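PDB 3C9H: ABC transporter, substrate binding protein from Agrobacterium tumefaciens, which probably captures a solute in the periplasm and delivers it to an ABC importer, and binds a magnesium ion. Local coordinates for residues Gln192-Asp197 with Lys255-Val260; Phe185-Arg190 with Gly231-Gly236; Arg190-Glu193 with Ile198-Val201; Lys150-Ala153 with Glu157-Asp160. All coordinates share one frame; numbering follows the deposited sequence.

Interaction 1 (Gln192-Asp197 with Lys255-Val260); sequences QEQFGD and KDYTVV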
# COMPACT_ATOMS: atom_id res chain seq x y z
N GLN A 192 1.26 11.41 -11.93
CA GLN A 192 1.28 12.80 -12.39
C GLN A 192 2.69 13.42 -12.39
O GLN A 192 3.01 14.21 -13.28
CB GLN A 192 0.35 13.66 -11.55
CG GLN A 192 -0.03 14.96 -12.27
CD GLN A 192 -0.86 15.88 -11.41
OE1 GLN A 192 -0.64 15.97 -10.21
NE2 GLN A 192 -1.83 16.56 -12.03
N GLU A 193 3.53 13.06 -11.41
CA GLU A 193 4.92 13.56 -11.33
C GLU A 193 5.90 12.89 -12.32
O GLU A 193 6.89 13.50 -12.71
CB GLU A 193 5.47 13.46 -9.88
CG GLU A 193 5.14 14.70 -9.04
CD GLU A 193 5.16 14.46 -7.50
OE1 GLU A 193 5.80 13.48 -7.04
OE2 GLU A 193 4.53 15.27 -6.76
N GLN A 194 5.65 11.64 -12.72
CA GLN A 194 6.48 10.98 -13.76
C GLN A 194 6.00 11.37 -15.12
O GLN A 194 6.73 11.92 -15.94
CB GLN A 194 6.39 9.45 -13.72
CG GLN A 194 6.45 8.84 -12.39
CD GLN A 194 7.60 9.36 -11.61
OE1 GLN A 194 8.72 9.44 -12.11
NE2 GLN A 194 7.33 9.74 -10.36
N PHE A 195 4.73 11.08 -15.33
CA PHE A 195 4.11 10.94 -16.63
C PHE A 195 3.29 12.20 -16.83
O PHE A 195 2.24 12.38 -16.20
CB PHE A 195 3.19 9.70 -16.60
CG PHE A 195 3.16 8.90 -17.86
CD1 PHE A 195 1.95 8.65 -18.51
CD2 PHE A 195 4.33 8.35 -18.40
CE1 PHE A 195 1.90 7.90 -19.66
CE2 PHE A 195 4.30 7.58 -19.55
CZ PHE A 195 3.08 7.36 -20.19
N GLY A 196 3.79 13.09 -17.69
CA GLY A 196 3.11 14.35 -17.98
C GLY A 196 1.72 14.07 -18.51
O GLY A 196 0.73 14.63 -18.01
N ASP A 197 1.66 13.17 -19.49
CA ASP A 197 0.40 12.79 -20.13
C ASP A 197 -0.29 11.58 -19.46
O ASP A 197 -0.83 10.69 -20.15
CB ASP A 197 0.64 12.51 -21.62
CG ASP A 197 -0.63 12.57 -22.45
OD1 ASP A 197 -1.55 13.31 -22.05
OD2 ASP A 197 -0.71 11.88 -23.49
N LYS A 255 6.94 -1.25 -17.82
CA LYS A 255 8.30 -1.08 -18.30
C LYS A 255 8.69 0.37 -18.54
O LYS A 255 9.88 0.68 -18.50
CB LYS A 255 8.53 -1.89 -19.57
CG LYS A 255 8.46 -3.39 -19.36
CD LYS A 255 8.49 -4.06 -20.70
CE LYS A 255 8.43 -5.58 -20.62
NZ LYS A 255 8.36 -6.12 -22.03
N ASP A 256 7.71 1.23 -18.82
CA ASP A 256 7.95 2.69 -18.89
C ASP A 256 8.36 3.28 -17.52
O ASP A 256 9.38 3.94 -17.39
CB ASP A 256 6.75 3.44 -19.52
CG ASP A 256 5.39 3.06 -18.92
OD1 ASP A 256 5.28 2.09 -18.14
OD2 ASP A 256 4.39 3.73 -19.26
N TYR A 257 7.59 3.00 -16.47
CA TYR A 257 8.05 3.27 -15.12
C TYR A 257 7.15 2.51 -14.14
O TYR A 257 6.00 2.19 -14.47
CB TYR A 257 8.03 4.77 -14.79
CG TYR A 257 6.64 5.37 -14.76
CD1 TYR A 257 5.87 5.36 -13.61
CD2 TYR A 257 6.11 5.96 -15.90
CE1 TYR A 257 4.58 5.90 -13.60
CE2 TYR A 257 4.86 6.50 -15.89
CZ TYR A 257 4.10 6.49 -14.76
OH TYR A 257 2.83 7.06 -14.81
N THR A 258 7.68 2.24 -12.96
CA THR A 258 6.90 1.53 -11.94
C THR A 258 6.97 2.34 -10.65
O THR A 258 8.05 2.50 -10.07
CB THR A 258 7.39 0.06 -11.69
OG1 THR A 258 7.20 -0.76 -12.85
CG2 THR A 258 6.59 -0.59 -10.55
N VAL A 259 5.83 2.86 -10.21
CA VAL A 259 5.76 3.54 -8.94
C VAL A 259 5.88 2.52 -7.80
O VAL A 259 5.32 1.41 -7.87
CB VAL A 259 4.47 4.36 -8.80
CG1 VAL A 259 4.38 4.91 -7.36
CG2 VAL A 259 4.45 5.51 -9.85
N VAL A 260 6.64 2.89 -6.76
CA VAL A 260 6.85 2.02 -5.60
C VAL A 260 6.45 2.76 -4.32
O VAL A 260 6.86 3.93 -4.07
CB VAL A 260 8.29 1.52 -5.50
CG1 VAL A 260 8.48 0.61 -4.25
CG2 VAL A 260 8.66 0.78 -6.74
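The ring of Tyr257 carries Gln194 on one face, with Phe195 and Val259 CG2 at its edge, so two consecutive residues at the end of a helix hold one aromatic from two directions. Over the face, Gln194 CB sits 3.8 Å from the centroid of the Tyr257 ring and only 7° off its normal, a CH-pi contact placed almost squarely on the centre. Gln194 CG follows it across the ring, 3.7 Å from Tyr257 CE1. The glutamine chain bends at CB-CG (chi2 -49°), which keeps both methylenes against the ring while the amide turns back along its own helix, where NE2 makes a weak hydrogen bond to Arg190 O. Phe195 meets the tyrosine obliquely, with ring centroids 5.3 Å apart and planes at 51°. Beyond it, the carboxylate of Asp256 stands nearly perpendicular to the Phe195 ring, with OD2 3.9 Å from Phe195 CE2. No hydrogen bond joins the two segments directly; the polar ends look to other partners. Tyr257 OH bonds to Asp191 OD1 one turn earlier on the same helix, and Asp256 OD1 forms a salt bridge with Arg155, which also makes a cation-pi contact with the Tyr257 ring. The contact is partly buried packing away from the magnesium site. It seats the C-terminal end of helix 183-194, where Phe195 leaves helical geometry, against the loop entering strand 258-268; Arg324 of strand 323-325 touches both Gln194 and Tyr257, and Val201 of helix 198-207 packs on Phe195.

Interaction 2 (Phe185-Arg190 with Gly231-Gly236); sequences FLFMSR and GYNILG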
# COMPACT_ATOMS: atom_id res chain seq x y z
N PHE A 185 -4.82 7.25 -4.33
CA PHE A 185 -4.49 8.64 -4.51
C PHE A 185 -2.96 8.85 -4.60
O PHE A 185 -2.46 9.56 -5.47
CB PHE A 185 -5.07 9.53 -3.40
CG PHE A 185 -4.67 10.96 -3.57
CD1 PHE A 185 -5.38 11.78 -4.41
CD2 PHE A 185 -3.49 11.44 -3.00
CE1 PHE A 185 -4.95 13.11 -4.64
CE2 PHE A 185 -3.05 12.74 -3.22
CZ PHE A 185 -3.77 13.57 -4.05
N LEU A 186 -2.22 8.21 -3.70
CA LEU A 186 -0.76 8.30 -3.72
C LEU A 186 -0.23 7.90 -5.09
O LEU A 186 0.57 8.61 -5.67
CB LEU A 186 -0.15 7.41 -2.62
CG LEU A 186 1.38 7.45 -2.44
CD1 LEU A 186 1.82 8.81 -1.95
CD2 LEU A 186 1.89 6.36 -1.49
N PHE A 187 -0.67 6.75 -5.61
CA PHE A 187 -0.16 6.28 -6.88
C PHE A 187 -0.50 7.29 -7.98
O PHE A 187 0.35 7.59 -8.82
CB PHE A 187 -0.70 4.89 -7.25
CG PHE A 187 -0.19 3.73 -6.39
CD1 PHE A 187 1.09 3.74 -5.80
CD2 PHE A 187 -0.97 2.58 -6.25
CE1 PHE A 187 1.54 2.64 -5.04
CE2 PHE A 187 -0.54 1.48 -5.51
CZ PHE A 187 0.72 1.51 -4.90
N MET A 188 -1.73 7.80 -8.01
CA MET A 188 -2.10 8.81 -9.03
C MET A 188 -1.23 10.06 -8.89
O MET A 188 -0.77 10.62 -9.89
CB MET A 188 -3.58 9.19 -8.92
CG MET A 188 -4.06 10.34 -9.86
SD MET A 188 -3.97 9.86 -11.59
CE MET A 188 -3.96 8.04 -11.58
N SER A 189 -0.98 10.50 -7.67
CA SER A 189 -0.20 11.72 -7.48
C SER A 189 1.26 11.52 -7.96
O SER A 189 1.87 12.43 -8.55
CB SER A 189 -0.29 12.22 -6.03
OG SER A 189 0.55 11.49 -5.15
N ARG A 190 1.77 10.29 -7.79
CA ARG A 190 3.09 9.95 -8.30
C ARG A 190 3.11 9.79 -9.84
O ARG A 190 4.07 10.21 -10.48
CB ARG A 190 3.63 8.68 -7.63
CG ARG A 190 3.68 8.72 -6.11
CD ARG A 190 4.40 9.94 -5.58
NE ARG A 190 5.85 9.83 -5.71
CZ ARG A 190 6.70 10.80 -5.38
NH1 ARG A 190 6.25 11.97 -4.92
NH2 ARG A 190 8.02 10.61 -5.51
N GLY A 231 -6.37 -4.80 -14.74
CA GLY A 231 -6.36 -3.82 -13.65
C GLY A 231 -5.11 -2.95 -13.69
O GLY A 231 -4.02 -3.40 -14.09
N TYR A 232 -5.27 -1.70 -13.27
CA TYR A 232 -4.22 -0.69 -13.34
C TYR A 232 -3.88 -0.17 -11.93
O TYR A 232 -4.78 0.13 -11.16
CB TYR A 232 -4.67 0.47 -14.24
CG TYR A 232 -3.69 1.60 -14.27
CD1 TYR A 232 -2.54 1.52 -15.05
CD2 TYR A 232 -3.88 2.76 -13.52
CE1 TYR A 232 -1.60 2.54 -15.06
CE2 TYR A 232 -2.95 3.80 -13.53
CZ TYR A 232 -1.81 3.68 -14.30
OH TYR A 232 -0.88 4.70 -14.34
N ASN A 233 -2.59 -0.05 -11.63
CA ASN A 233 -2.09 0.43 -10.33
C ASN A 233 -2.47 -0.44 -9.14
O ASN A 233 -2.80 0.06 -8.06
CB ASN A 233 -2.54 1.87 -10.07
CG ASN A 233 -1.58 2.91 -10.61
OD1 ASN A 233 -1.75 4.12 -10.36
ND2 ASN A 233 -0.56 2.46 -11.31
N ILE A 234 -2.37 -1.74 -9.33
CA ILE A 234 -2.74 -2.71 -8.32
C ILE A 234 -1.49 -3.01 -7.50
O ILE A 234 -0.39 -2.97 -8.03
CB ILE A 234 -3.32 -4.01 -8.99
CG1 ILE A 234 -4.47 -3.62 -9.92
CG2 ILE A 234 -3.78 -5.04 -7.92
CD1 ILE A 234 -5.56 -2.77 -9.26
N LEU A 235 -1.67 -3.30 -6.21
CA LEU A 235 -0.57 -3.68 -5.36
C LEU A 235 0.07 -5.00 -5.83
O LEU A 235 -0.58 -6.04 -5.86
CB LEU A 235 -1.00 -3.74 -3.89
CG LEU A 235 -1.34 -2.39 -3.20
CD1 LEU A 235 -1.76 -2.65 -1.75
CD2 LEU A 235 -0.18 -1.37 -3.28
N GLY A 236 1.35 -4.95 -6.17
CA GLY A 236 2.05 -6.11 -6.72
C GLY A 236 2.17 -7.24 -5.73
O GLY A 236 2.14 -8.39 -6.10
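Phe187 turns its side chain to the bulged strand and meets both Asn233 and Leu235. Just before it, Leu186 uses its carbonyl within the helix: O accepts from Arg190 N and also from Ser189 OG, 2.9 Å away, so the serine hydroxyl is satisfied without leaving its own helix. At Phe187, CG lies anti to the carbonyl carbon (chi1 -69°), which carries the ring toward the strand. Its CB packs against the Asn233 side chain, and the two side chains run antiparallel to one another. Phe187 CD2 lies 3.6 Å from Asn233 O, approached obliquely; that carbonyl is buried here without a polar partner. At the far rim of the ring, Leu235 CD2 comes in near the plane, 3.4 Å from Phe187 CZ, and the two side chains cross at about a right angle. Met188 adds a looser flank, packed also on Ile178 and Trp348. The strand is shaped by a G1 beta bulge, in which Asn233 and Ile234 both sit across from Val138 of strand 135-142. Leu235 then takes the N-cap position of helix 236-245; its side chain comes within about 6 Å of the magnesium ion held by Ser41 and Asp43, without binding it. This part of helix 183-194 is packed between strand 230-235 and the C-terminal helix 338-353, while Val259 and Met261 of strand 258-268 also pack on Phe187.

Interaction 3 (Arg190-Glu193 with Ile198-Val201); sequences RDQE and IWSV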
# COMPACT_ATOMS: atom_id res chain seq x y z
N ARG A 190 1.77 10.29 -7.79
CA ARG A 190 3.09 9.95 -8.30
C ARG A 190 3.11 9.79 -9.84
O ARG A 190 4.07 10.21 -10.48
CB ARG A 190 3.63 8.68 -7.63
CG ARG A 190 3.68 8.72 -6.11
CD ARG A 190 4.40 9.94 -5.58
NE ARG A 190 5.85 9.83 -5.71
CZ ARG A 190 6.70 10.80 -5.38
NH1 ARG A 190 6.25 11.97 -4.92
NH2 ARG A 190 8.02 10.61 -5.51
N ASP A 191 2.08 9.15 -10.40
CA ASP A 191 1.93 9.07 -11.86
C ASP A 191 2.00 10.47 -12.50
O ASP A 191 2.70 10.69 -13.48
CB ASP A 191 0.58 8.44 -12.22
CG ASP A 191 0.56 6.93 -12.10
OD1 ASP A 191 1.64 6.30 -12.10
OD2 ASP A 191 -0.55 6.38 -12.06
N GLN A 192 1.26 11.41 -11.93
CA GLN A 192 1.28 12.80 -12.39
C GLN A 192 2.69 13.42 -12.39
O GLN A 192 3.01 14.21 -13.28
CB GLN A 192 0.35 13.66 -11.55
CG GLN A 192 -0.03 14.96 -12.27
CD GLN A 192 -0.86 15.88 -11.41
OE1 GLN A 192 -0.64 15.97 -10.21
NE2 GLN A 192 -1.83 16.56 -12.03
N GLU A 193 3.53 13.06 -11.41
CA GLU A 193 4.92 13.56 -11.33
C GLU A 193 5.90 12.89 -12.32
O GLU A 193 6.89 13.50 -12.71
CB GLU A 193 5.47 13.46 -9.88
CG GLU A 193 5.14 14.70 -9.04
CD GLU A 193 5.16 14.46 -7.50
OE1 GLU A 193 5.80 13.48 -7.04
OE2 GLU A 193 4.53 15.27 -6.76
N ILE A 198 -0.30 11.55 -18.13
CA ILE A 198 -1.11 10.56 -17.41
C ILE A 198 -2.59 10.76 -17.71
O ILE A 198 -3.38 9.81 -17.65
CB ILE A 198 -0.88 10.59 -15.86
CG1 ILE A 198 -1.58 9.41 -15.17
CG2 ILE A 198 -1.39 11.89 -15.25
CD1 ILE A 198 -1.19 8.05 -15.72
N TRP A 199 -2.97 11.99 -18.04
CA TRP A 199 -4.37 12.30 -18.25
C TRP A 199 -4.94 11.63 -19.50
O TRP A 199 -6.11 11.27 -19.53
CB TRP A 199 -4.58 13.83 -18.26
CG TRP A 199 -4.11 14.38 -16.96
CD1 TRP A 199 -2.96 15.07 -16.73
CD2 TRP A 199 -4.74 14.20 -15.70
NE1 TRP A 199 -2.86 15.37 -15.39
CE2 TRP A 199 -3.94 14.84 -14.74
CE3 TRP A 199 -5.92 13.57 -15.29
CZ2 TRP A 199 -4.27 14.87 -13.39
CZ3 TRP A 199 -6.25 13.60 -13.96
CH2 TRP A 199 -5.43 14.24 -13.02
N SER A 200 -4.11 11.43 -20.51
CA SER A 200 -4.53 10.62 -21.66
C SER A 200 -4.87 9.18 -21.22
O SER A 200 -5.85 8.59 -21.71
CB SER A 200 -3.46 10.63 -22.77
OG SER A 200 -2.25 10.03 -22.32
N VAL A 201 -4.08 8.64 -20.29
CA VAL A 201 -4.38 7.32 -19.72
C VAL A 201 -5.71 7.34 -18.96
O VAL A 201 -6.56 6.49 -19.19
CB VAL A 201 -3.25 6.80 -18.78
CG1 VAL A 201 -3.62 5.42 -18.18
CG2 VAL A 201 -1.91 6.73 -19.53
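Ile198 lays its CG1-CD1 arm across Asp191, with CG1 3.8 Å from Asp191 CB and CD1 3.9 Å from the same carbon; the two side chains cross at about a right angle. CG1 stands opposite the backbone N (chi1 -171°), which sends this arm to the aspartate. The CG2 branch of Ile198 lies 4.0 Å from Gln192 CA, and the same methyl covers part of one face of the Trp199 indole, toward its rim. The packing is mainly with the Asp191 methylene. OD2 of the aspartate is held by Tyr232 OH, so the carboxylate is fixed at its outer end while the isoleucine covers its base. Gln192 stretches out beyond CG and brings its amide to the edge of the indole: Gln192 NE2 lies near the ring plane, 3.3 Å from Trp199 CZ2, with amide and ring planes 70° apart. No hydrogen bond joins the pair. Leu344 of helix 338-353 touches both Gln192 and Trp199, and Arg347 makes a cation-pi contact with the indole. Helices 183-194 and 198-207 are consecutive helices joined by a short non-helical link, packed side chain to side chain in a lobe of the periplasmic binding protein fold.

Interaction 4 (Lys150-Ala153 with Glu157-Asp160); sequences KPPA and EFVD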
# COMPACT_ATOMS: atom_id res chain seq x y z
N LYS A 150 -0.36 -10.46 -26.29
CA LYS A 150 0.17 -10.34 -24.93
C LYS A 150 -0.37 -9.05 -24.27
O LYS A 150 -0.76 -8.11 -24.96
CB LYS A 150 1.69 -10.43 -24.91
CG LYS A 150 2.47 -9.35 -25.63
CD LYS A 150 3.97 -9.62 -25.44
CE LYS A 150 4.88 -8.72 -26.32
NZ LYS A 150 4.32 -7.36 -26.69
N PRO A 151 -0.44 -9.02 -22.93
CA PRO A 151 -0.99 -7.81 -22.33
C PRO A 151 -0.07 -6.60 -22.48
O PRO A 151 1.13 -6.78 -22.74
CB PRO A 151 -1.16 -8.19 -20.87
CG PRO A 151 -0.13 -9.20 -20.61
CD PRO A 151 -0.06 -10.01 -21.89
N PRO A 152 -0.62 -5.38 -22.32
CA PRO A 152 0.16 -4.14 -22.41
C PRO A 152 1.18 -4.07 -21.27
O PRO A 152 0.90 -4.54 -20.18
CB PRO A 152 -0.90 -3.05 -22.30
CG PRO A 152 -2.05 -3.69 -21.59
CD PRO A 152 -2.04 -5.11 -22.01
N ALA A 153 2.38 -3.56 -21.57
CA ALA A 153 3.49 -3.48 -20.63
C ALA A 153 3.92 -2.04 -20.32
O ALA A 153 4.82 -1.81 -19.51
CB ALA A 153 4.69 -4.26 -21.16
N GLU A 157 0.97 1.39 -24.38
CA GLU A 157 0.39 0.11 -24.83
C GLU A 157 -0.98 -0.17 -24.22
O GLU A 157 -1.83 -0.79 -24.84
CB GLU A 157 1.32 -1.07 -24.52
CG GLU A 157 2.55 -1.11 -25.38
CD GLU A 157 3.48 -2.29 -25.08
OE1 GLU A 157 3.10 -3.19 -24.32
OE2 GLU A 157 4.59 -2.33 -25.63
N PHE A 158 -1.16 0.27 -22.98
CA PHE A 158 -2.42 0.07 -22.29
C PHE A 158 -3.51 0.82 -23.05
O PHE A 158 -4.56 0.26 -23.36
CB PHE A 158 -2.32 0.61 -20.86
CG PHE A 158 -3.34 0.05 -19.90
CD1 PHE A 158 -2.96 -0.89 -18.93
CD2 PHE A 158 -4.64 0.49 -19.91
CE1 PHE A 158 -3.89 -1.40 -17.99
CE2 PHE A 158 -5.61 0.00 -18.99
CZ PHE A 158 -5.24 -0.96 -18.03
N VAL A 159 -3.25 2.09 -23.33
CA VAL A 159 -4.20 2.98 -24.01
C VAL A 159 -4.51 2.45 -25.42
O VAL A 159 -5.68 2.37 -25.81
CB VAL A 159 -3.68 4.43 -24.06
CG1 VAL A 159 -4.53 5.28 -25.01
CG2 VAL A 159 -3.67 5.05 -22.64
N ASP A 160 -3.46 2.08 -26.15
CA ASP A 160 -3.62 1.47 -27.48
C ASP A 160 -4.47 0.20 -27.45
O ASP A 160 -5.34 0.02 -28.29
CB ASP A 160 -2.25 1.18 -28.11
CG ASP A 160 -2.35 0.78 -29.58
OD1 ASP A 160 -3.11 1.42 -30.35
OD2 ASP A 160 -1.66 -0.19 -29.98
O HOH W 1 3.23 -5.86 -24.41
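Glu157 reaches back from the first turns of its helix to the loop that leads into it, where Glu157 OE1 accepts a hydrogen bond from Ala153 N at 2.9 Å and 158°. Glu157 CG stands anti to the carbonyl carbon (chi1 -71°) and the chain is extended beyond it, so the carboxylate runs alongside Pro152 to the alanine amide. The N-H arrives from above the carboxylate plane. A water donates to Glu157 OE1 at 2.7 Å; it also donates to Pro151 O and accepts from Lys150 NZ. The lysine chain is extended as far as CE and turns at its last bond (chi4 28°) to put NZ on the water. Lys150 NZ stays 4.9 Å from Glu157 OE1, and the opposite charge would probably help stabilise the carboxylate; the lysine is exposed and touches a crystal neighbour, so its pose may owe something to the lattice. Pro152 provides the apolar part: its CB lies 3.7 Å from Glu157 CB and also packs over the backbone joining Glu157 to Phe158. Phe158 CG is opposite its backbone N, which brings CD1 to Pro152 CG at 4.0 Å, obliquely. The helix start is bonded separately, with Thr154 OG1 accepting from Glu157 N. Pro152 and Phe158 both rest on Leu230 of strand 230-235, and the Phe158 ring sits edge-to-face with Phe139 of strand 135-142; Ala153 packs on Val252 of strand 249-252, and Val159 leans on helix 198-207.

From the N terminus, interaction 4 comes first and closes a tight local turn, folding the approach to helix 155-164 onto that helix before the other contacts open. The remaining three all start on helix 183-194. Interaction 3 closes the short connection to helix 198-207, whereas interactions 1 and 2 span longer excursions and cross, ending on strands 258-268 and 230-235. Asp191 of interaction 3 ties interactions 1 and 2 to it. Val259 packs between interactions 1 and 2, Val159 of interaction 4 rests on Val201 of interaction 3, and Lys255 N bonds to Ala153 O, joining interactions 1 and 4.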